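Local coordinates for PilO protein (Pseudomonas aeruginosa, PDB 2RJZ) that forms, with PilN, the heterodimeric foundation of the inner-membrane PilM/PilN/PilO/PilP complex needed to assemble type IV pili, here seen as its periplasmic domain, at residues S58-E63 against I83-G88; T107-E112 against K131-N136. All coordinates share one frame; numbering follows the deposited sequence.

Contact 1. Residues S58-E63 against I83-G88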
ATOM      1  N   SER A  58      -0.762  18.565   8.153  1.00 37.04           N
ATOM      2  CA  SER A  58      -1.052  17.709   9.303  1.00 37.85           C
ATOM      3  C   SER A  58      -0.275  18.099  10.547  1.00 38.35           C
ATOM      4  O   SER A  58      -0.398  17.426  11.566  1.00 38.89           O
ATOM      5  CB  SER A  58      -0.821  16.232   8.987  1.00 38.33           C
ATOM      6  OG  SER A  58      -1.558  15.821   7.844  1.00 40.83           O
ATOM      7  N   GLY A  59       0.497  19.181  10.490  1.00 37.75           N
ATOM      8  CA  GLY A  59       1.261  19.627  11.666  1.00 38.63           C
ATOM      9  C   GLY A  59       2.528  18.813  11.872  1.00 39.09           C
ATOM     10  O   GLY A  59       2.994  18.614  12.993  1.00 39.22           O
ATOM     11  N   LEU A  60       3.090  18.319  10.779  1.00 38.86           N
ATOM     12  CA  LEU A  60       4.303  17.538  10.857  1.00 39.04           C
ATOM     13  C   LEU A  60       5.469  18.396  10.387  1.00 39.75           C
ATOM     14  O   LEU A  60       5.285  19.293   9.546  1.00 39.54           O
ATOM     15  CB  LEU A  60       4.176  16.310   9.948  1.00 38.13           C
ATOM     16  CG  LEU A  60       3.062  15.296  10.202  1.00 36.51           C
ATOM     17  CD1 LEU A  60       3.236  14.166   9.237  1.00 34.19           C
ATOM     18  CD2 LEU A  60       3.103  14.783  11.617  1.00 31.03           C
ATOM     19  N   GLU A  61       6.664  18.130  10.911  1.00 40.33           N
ATOM     20  CA  GLU A  61       7.884  18.629  10.249  1.00 42.66           C
ATOM     21  C   GLU A  61       8.619  17.577   9.424  1.00 40.97           C
ATOM     22  O   GLU A  61       8.767  16.441   9.847  1.00 41.24           O
ATOM     23  CB  GLU A  61       8.857  19.292  11.235  1.00 42.90           C
ATOM     24  CG  GLU A  61       9.056  18.556  12.531  1.00 45.80           C
ATOM     25  CD  GLU A  61      10.166  19.174  13.383  1.00 48.12           C
ATOM     26  OE1 GLU A  61      11.375  19.059  12.994  1.00 53.47           O
ATOM     27  OE2 GLU A  61       9.814  19.767  14.436  1.00 53.62           O
ATOM     28  N   PHE A  62       9.110  17.985   8.266  1.00 40.03           N
ATOM     29  CA  PHE A  62       9.902  17.109   7.410  1.00 39.66           C
ATOM     30  C   PHE A  62      11.367  17.134   7.781  1.00 39.23           C
ATOM     31  O   PHE A  62      11.952  18.199   7.946  1.00 39.58           O
ATOM     32  CB  PHE A  62       9.734  17.496   5.936  1.00 39.70           C
ATOM     33  CG  PHE A  62       8.477  16.989   5.352  1.00 39.56           C
ATOM     34  CD1 PHE A  62       8.476  15.821   4.586  1.00 41.33           C
ATOM     35  CD2 PHE A  62       7.275  17.613   5.640  1.00 39.25           C
ATOM     36  CE1 PHE A  62       7.294  15.314   4.083  1.00 41.20           C
ATOM     37  CE2 PHE A  62       6.077  17.118   5.141  1.00 39.89           C
ATOM     38  CZ  PHE A  62       6.080  15.972   4.365  1.00 40.92           C
ATOM     39  N   GLU A  63      11.972  15.966   7.875  1.00 38.19           N
ATOM     40  CA  GLU A  63      13.402  15.905   8.099  1.00 38.58           C
ATOM     41  C   GLU A  63      14.168  15.573   6.836  1.00 38.61           C
ATOM     42  O   GLU A  63      15.254  16.098   6.614  1.00 38.05           O
ATOM     43  CB  GLU A  63      13.728  14.911   9.192  1.00 37.77           C
ATOM     44  CG  GLU A  63      13.178  15.340  10.542  1.00 39.77           C
ATOM     45  CD  GLU A  63      13.549  14.350  11.628  1.00 42.60           C
ATOM     46  OE1 GLU A  63      13.319  13.139  11.416  1.00 42.78           O
ATOM     47  OE2 GLU A  63      14.080  14.786  12.675  1.00 42.36           O
ATOM     48  N   ILE A  83      10.354   8.823   3.071  1.00 35.65           N
ATOM     49  CA  ILE A  83      10.011  10.037   3.774  1.00 34.50           C
ATOM     50  C   ILE A  83      10.215   9.894   5.290  1.00 34.85           C
ATOM     51  O   ILE A  83       9.639   8.970   5.917  1.00 34.13           O
ATOM     52  CB  ILE A  83       8.504  10.382   3.614  1.00 35.09           C
ATOM     53  CG1 ILE A  83       7.953  10.105   2.216  1.00 36.03           C
ATOM     54  CG2 ILE A  83       8.207  11.808   4.055  1.00 34.79           C
ATOM     55  CD1 ILE A  83       8.686  10.769   1.145  1.00 36.35           C
ATOM     56  N   SER A  84      10.961  10.837   5.876  1.00 33.49           N
ATOM     57  CA  SER A  84      11.085  10.985   7.325  1.00 33.38           C
ATOM     58  C   SER A  84      10.404  12.246   7.828  1.00 33.24           C
ATOM     59  O   SER A  84      10.755  13.366   7.426  1.00 32.95           O
ATOM     60  CB  SER A  84      12.559  11.042   7.752  1.00 34.01           C
ATOM     61  OG  SER A  84      13.218   9.824   7.459  1.00 36.68           O
ATOM     62  N   VAL A  85       9.456  12.062   8.729  1.00 32.46           N
ATOM     63  CA  VAL A  85       8.710  13.159   9.324  1.00 33.01           C
ATOM     64  C   VAL A  85       8.692  12.992  10.852  1.00 33.75           C
ATOM     65  O   VAL A  85       9.018  11.921  11.368  1.00 34.32           O
ATOM     66  CB  VAL A  85       7.262  13.227   8.774  1.00 32.57           C
ATOM     67  CG1 VAL A  85       7.292  13.575   7.323  1.00 32.31           C
ATOM     68  CG2 VAL A  85       6.534  11.902   8.958  1.00 30.28           C
ATOM     69  N   VAL A  86       8.331  14.059  11.551  1.00 33.95           N
ATOM     70  CA  VAL A  86       8.270  14.095  13.017  1.00 34.16           C
ATOM     71  C   VAL A  86       6.957  14.821  13.370  1.00 34.09           C
ATOM     72  O   VAL A  86       6.616  15.825  12.732  1.00 33.07           O
ATOM     73  CB  VAL A  86       9.506  14.831  13.640  1.00 34.49           C
ATOM     74  CG1 VAL A  86       9.329  15.064  15.157  1.00 35.01           C
ATOM     75  CG2 VAL A  86      10.790  14.029  13.412  1.00 35.64           C
ATOM     76  N   GLY A  87       6.201  14.259  14.312  1.00 33.60           N
ATOM     77  CA  GLY A  87       5.044  14.930  14.893  1.00 34.47           C
ATOM     78  C   GLY A  87       4.267  14.014  15.829  1.00 35.30           C
ATOM     79  O   GLY A  87       4.781  12.982  16.269  1.00 35.63           O
ATOM     80  N   GLY A  88       3.020  14.381  16.124  1.00 36.08           N
ATOM     81  CA  GLY A  88       2.179  13.611  17.063  1.00 36.04           C
ATOM     82  C   GLY A  88       1.510  12.404  16.434  1.00 36.69           C
ATOM     83  O   GLY A  88       1.404  12.303  15.211  1.00 35.83           O
TER

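Contact 2. Residues T107-E112 against K131-N136. With SO4 (sulfate ion), chain C.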
ATOM      1  N   THR A 107       1.760   4.856  -4.111  1.00 31.84           N
ATOM      2  CA  THR A 107       1.397   3.798  -3.188  1.00 31.72           C
ATOM      3  C   THR A 107       2.287   3.938  -1.952  1.00 31.88           C
ATOM      4  O   THR A 107       3.428   4.437  -2.041  1.00 32.35           O
ATOM      5  CB  THR A 107       1.561   2.402  -3.827  1.00 31.06           C
ATOM      6  OG1 THR A 107       2.906   2.243  -4.288  1.00 28.79           O
ATOM      7  CG2 THR A 107       0.605   2.202  -4.992  1.00 30.78           C
ATOM      8  N   LEU A 108       1.764   3.516  -0.814  1.00 31.33           N
ATOM      9  CA  LEU A 108       2.498   3.596   0.442  1.00 32.01           C
ATOM     10  C   LEU A 108       2.820   2.206   0.930  1.00 31.48           C
ATOM     11  O   LEU A 108       2.047   1.261   0.713  1.00 30.49           O
ATOM     12  CB  LEU A 108       1.716   4.390   1.494  1.00 32.64           C
ATOM     13  CG  LEU A 108       1.451   5.847   1.104  1.00 35.34           C
ATOM     14  CD1 LEU A 108       0.499   6.487   2.091  1.00 38.21           C
ATOM     15  CD2 LEU A 108       2.754   6.629   1.097  1.00 36.92           C
ATOM     16  N   HIS A 109       3.985   2.065   1.563  1.00 31.18           N
ATOM     17  CA  HIS A 109       4.495   0.716   1.882  1.00 30.25           C
ATOM     18  C   HIS A 109       4.895   0.601   3.344  1.00 30.33           C
ATOM     19  O   HIS A 109       4.174   1.125   4.186  1.00 31.16           O
ATOM     20  CB  HIS A 109       5.536   0.287   0.856  1.00 29.18           C
ATOM     21  CG  HIS A 109       5.018   0.403  -0.547  1.00 30.46           C
ATOM     22  ND1 HIS A 109       4.432  -0.652  -1.221  1.00 28.89           N
ATOM     23  CD2 HIS A 109       4.921   1.477  -1.369  1.00 27.73           C
ATOM     24  CE1 HIS A 109       4.013  -0.237  -2.404  1.00 30.66           C
ATOM     25  NE2 HIS A 109       4.301   1.053  -2.518  1.00 29.70           N
ATOM     26  N   ASP A 110       5.999  -0.059   3.656  1.00 30.48           N
ATOM     27  CA  ASP A 110       6.416  -0.187   5.022  1.00 32.20           C
ATOM     28  C   ASP A 110       6.750   1.155   5.681  1.00 33.11           C
ATOM     29  O   ASP A 110       7.176   2.121   5.027  1.00 33.24           O
ATOM     30  CB  ASP A 110       7.567  -1.200   5.133  1.00 32.71           C
ATOM     31  CG  ASP A 110       7.156  -2.605   4.654  1.00 33.12           C
ATOM     32  OD1 ASP A 110       5.939  -2.850   4.464  1.00 35.02           O
ATOM     33  OD2 ASP A 110       8.045  -3.460   4.460  1.00 32.63           O
ATOM     34  N   PHE A 111       6.484   1.216   6.980  1.00 34.04           N
ATOM     35  CA  PHE A 111       6.749   2.392   7.771  1.00 34.58           C
ATOM     36  C   PHE A 111       7.239   1.917   9.130  1.00 35.12           C
ATOM     37  O   PHE A 111       6.952   0.777   9.533  1.00 34.06           O
ATOM     38  CB  PHE A 111       5.508   3.289   7.902  1.00 34.86           C
ATOM     39  CG  PHE A 111       4.398   2.714   8.751  1.00 36.26           C
ATOM     40  CD1 PHE A 111       4.312   3.018  10.114  1.00 38.01           C
ATOM     41  CD2 PHE A 111       3.428   1.907   8.194  1.00 35.53           C
ATOM     42  CE1 PHE A 111       3.277   2.505  10.897  1.00 37.01           C
ATOM     43  CE2 PHE A 111       2.407   1.373   8.977  1.00 35.74           C
ATOM     44  CZ  PHE A 111       2.337   1.668  10.332  1.00 35.92           C
ATOM     45  N   GLU A 112       7.988   2.784   9.808  1.00 34.71           N
ATOM     46  CA  GLU A 112       8.479   2.513  11.141  1.00 35.99           C
ATOM     47  C   GLU A 112       8.439   3.805  11.938  1.00 36.35           C
ATOM     48  O   GLU A 112       8.826   4.864  11.445  1.00 36.32           O
ATOM     49  CB  GLU A 112       9.911   1.965  11.139  1.00 35.66           C
ATOM     50  CG  GLU A 112      10.440   1.752  12.565  1.00 36.65           C
ATOM     51  CD  GLU A 112      11.565   0.724  12.676  1.00 41.70           C
ATOM     52  OE1 GLU A 112      12.056   0.214  11.636  1.00 45.73           O
ATOM     53  OE2 GLU A 112      11.980   0.428  13.817  1.00 41.37           O
ATOM     54  N   LYS A 131       5.958   5.035  -3.219  1.00 34.40           N
ATOM     55  CA  LYS A 131       6.438   4.759  -4.563  1.00 34.92           C
ATOM     56  C   LYS A 131       5.577   5.442  -5.558  1.00 34.61           C
ATOM     57  O   LYS A 131       4.360   5.546  -5.409  1.00 34.16           O
ATOM     58  CB  LYS A 131       6.420   3.266  -4.905  1.00 35.08           C
ATOM     59  CG  LYS A 131       7.466   2.451  -4.235  1.00 36.94           C
ATOM     60  CD  LYS A 131       7.175   0.995  -4.479  1.00 37.78           C
ATOM     61  CE  LYS A 131       8.131   0.150  -3.669  1.00 40.73           C
ATOM     62  NZ  LYS A 131       7.964  -1.277  -4.004  1.00 43.33           N
ATOM     63  N   THR A 132       6.230   5.904  -6.607  1.00 34.99           N
ATOM     64  CA  THR A 132       5.499   6.323  -7.754  1.00 34.23           C
ATOM     65  C   THR A 132       6.071   5.573  -8.967  1.00 34.14           C
ATOM     66  O   THR A 132       7.067   4.842  -8.853  1.00 34.37           O
ATOM     67  CB  THR A 132       5.485   7.861  -7.896  1.00 34.46           C
ATOM     68  OG1 THR A 132       4.430   8.225  -8.812  1.00 36.66           O
ATOM     69  CG2 THR A 132       6.861   8.395  -8.364  1.00 29.03           C
ATOM     70  N   TYR A 133       5.438   5.769 -10.114  1.00 33.92           N
ATOM     71  CA  TYR A 133       5.655   4.933 -11.263  1.00 34.60           C
ATOM     72  C   TYR A 133       5.594   5.763 -12.553  1.00 35.98           C
ATOM     73  O   TYR A 133       4.854   6.759 -12.657  1.00 35.33           O
ATOM     74  CB  TYR A 133       4.599   3.807 -11.314  1.00 33.49           C
ATOM     75  CG  TYR A 133       4.416   3.038 -10.001  1.00 33.20           C
ATOM     76  CD1 TYR A 133       5.035   1.786  -9.788  1.00 31.58           C
ATOM     77  CD2 TYR A 133       3.631   3.575  -8.975  1.00 31.46           C
ATOM     78  CE1 TYR A 133       4.842   1.094  -8.570  1.00 30.39           C
ATOM     79  CE2 TYR A 133       3.449   2.920  -7.780  1.00 31.93           C
ATOM     80  CZ  TYR A 133       4.045   1.687  -7.575  1.00 31.37           C
ATOM     81  OH  TYR A 133       3.817   1.093  -6.351  1.00 32.69           O
ATOM     82  N   ARG A 134       6.357   5.325 -13.548  1.00 37.22           N
ATOM     83  CA  ARG A 134       6.229   5.903 -14.877  1.00 38.38           C
ATOM     84  C   ARG A 134       6.313   4.799 -15.924  1.00 38.63           C
ATOM     85  O   ARG A 134       6.878   3.732 -15.656  1.00 38.57           O
ATOM     86  CB  ARG A 134       7.295   6.974 -15.085  1.00 37.79           C
ATOM     87  CG  ARG A 134       8.678   6.439 -15.337  1.00 39.14           C
ATOM     88  CD  ARG A 134       9.707   7.555 -15.151  1.00 40.39           C
ATOM     89  NE  ARG A 134      11.085   7.059 -15.064  1.00 39.25           N
ATOM     90  CZ  ARG A 134      11.874   6.841 -16.116  1.00 42.85           C
ATOM     91  NH1 ARG A 134      11.411   7.042 -17.356  1.00 40.64           N
ATOM     92  NH2 ARG A 134      13.123   6.411 -15.928  1.00 39.22           N
ATOM     93  N   TYR A 135       5.745   5.049 -17.100  1.00 39.15           N
ATOM     94  CA  TYR A 135       5.913   4.149 -18.238  1.00 41.15           C
ATOM     95  C   TYR A 135       7.391   3.823 -18.506  1.00 41.83           C
ATOM     96  O   TYR A 135       8.236   4.723 -18.502  1.00 41.59           O
ATOM     97  CB  TYR A 135       5.305   4.782 -19.478  1.00 42.28           C
ATOM     98  CG  TYR A 135       5.483   3.978 -20.733  1.00 44.99           C
ATOM     99  CD1 TYR A 135       4.951   2.691 -20.830  1.00 47.07           C
ATOM    100  CD2 TYR A 135       6.170   4.504 -21.841  1.00 47.74           C
ATOM    101  CE1 TYR A 135       5.090   1.942 -21.970  1.00 47.83           C
ATOM    102  CE2 TYR A 135       6.320   3.750 -23.013  1.00 47.43           C
ATOM    103  CZ  TYR A 135       5.775   2.468 -23.060  1.00 47.47           C
ATOM    104  OH  TYR A 135       5.892   1.683 -24.185  1.00 47.65           O
ATOM    105  N   ASN A 136       7.704   2.545 -18.729  1.00 42.48           N
ATOM    106  CA  ASN A 136       9.059   2.168 -19.120  1.00 43.09           C
ATOM    107  C   ASN A 136       9.343   2.521 -20.579  1.00 43.74           C
ATOM    108  O   ASN A 136       9.226   1.668 -21.456  1.00 44.46           O
ATOM    109  CB  ASN A 136       9.365   0.679 -18.862  1.00 42.92           C
ATOM    110  CG  ASN A 136      10.824   0.320 -19.192  1.00 42.44           C
ATOM    111  OD1 ASN A 136      11.528   1.091 -19.855  1.00 40.57           O
ATOM    112  ND2 ASN A 136      11.286  -0.833 -18.712  1.00 38.21           N
TER
HETATM  113  S   SO4 C 302       7.539  -3.270  -1.380  1.00 74.63           S
HETATM  114  O1  SO4 C 302       8.241  -2.103  -0.816  1.00 71.58           O
HETATM  115  O2  SO4 C 302       7.010  -3.017  -2.723  1.00 75.11           O
HETATM  116  O3  SO4 C 302       8.486  -4.386  -1.506  1.00 74.93           O
HETATM  117  O4  SO4 C 302       6.400  -3.622  -0.515  1.00 74.21           O

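Contact 1. Residues S58-E63 against I83-G88
Val85 CG1 lies over one face of the Phe62 ring, 3.8 Å from its centroid, in a CH-pi contact, while Ile83 CG2 touches CE1 of the same ring at 3.6 Å. Leu60 extends this apolar group, sending CD1 to Val85 CG2 and CD2 to Gly87 CA (3.8 Å); it also packs on Phe95 of helix 89-100. Beneath these side chains runs the backbone ladder at the open end of the hairpin made by strands 61-72 and 76-87. In the antiparallel hydrogen-bonded pair Glu61-Val86, Glu61 N reaches Val86 O at 2.9 Å and Val86 N returns the bond to Glu61 O at 3.0 Å. Two residues on, Glu63 N donates to Ser84 O at 2.9 Å. Phe62 and Val85 form the non-hydrogen-bonded pair between these bonds. On the other face, Glu63 runs extended beyond CG and lays its carboxylate across Val86, with CD 3.3 Å from CG2, before OE2 meets Arg125 in a salt bridge. The chemistry is therefore two-sided: Leu60 and Val85 pack against helix 89-100, whereas the Val86 face is bordered by acidic side chains, one of them paired with Arg125 on strand 124-135.

Contact 2. Residues T107-E112 against K131-N136
Thr107 and Lys131 form an antiparallel hydrogen-bonded pair in the hairpin of strands 106-115 and 124-135, within the four-stranded antiparallel sheet of PilO. Thr107 N binds Lys131 O at 3.0 Å and Lys131 N binds Thr107 O at 2.9 Å. The tight part is polar. With OG1 set between its backbone N and carbonyl carbon (chi1 57°), Thr107 presents this hydroxyl to Tyr133 OH in the plane of the phenol ring and also to His109 NE2. Thr107 OG1 is 2.5 Å from Tyr133 OH and 2.5 Å from His109 NE2, one oxygen joining a phenol and an imidazole through two short hydrogen bonds. Tyr133 crosses Thr107 at about a right angle, its ring also meeting Phe31 edge-to-face. The contact is looser around the extended Lys131 chain, which runs over one face of the His109 ring; CE stands 4.2 Å from the ring centroid in a CH-pi contact. At this end a sulfate, probably from the crystallisation liquor, is bound by the lysine and by Ser2 N. The ammonium also forms a salt bridge with Glu78, which would offset part of its charge. Beside the same ion, His109 ND1 lies 3.6 Å from sulfate O4.

How the contacts relate
Contact 1 closes before contact 2 opens: each joins the two arms of a beta hairpin, and helix 89-100 lies between the hairpins in the chain. Their centres are 19 Å apart, with nearest atoms about 6 Å apart and no touch. Both belong to one antiparallel sheet, ordered 61-72, 76-87, 124-135, 106-115, whose inner strands 76-87 and 124-135 run side by side and join the hairpins. Contact 1 has its centre about 17 Å from the chain centre, whereas contact 2 lies near the middle. Segment 107-112 meets the second subunit, where Phe111 stacks on Phe111 of that chain; contact 1 touches no other chain. One sheet thus unites both hairpins, while subunit pairing involves the contact 2 side.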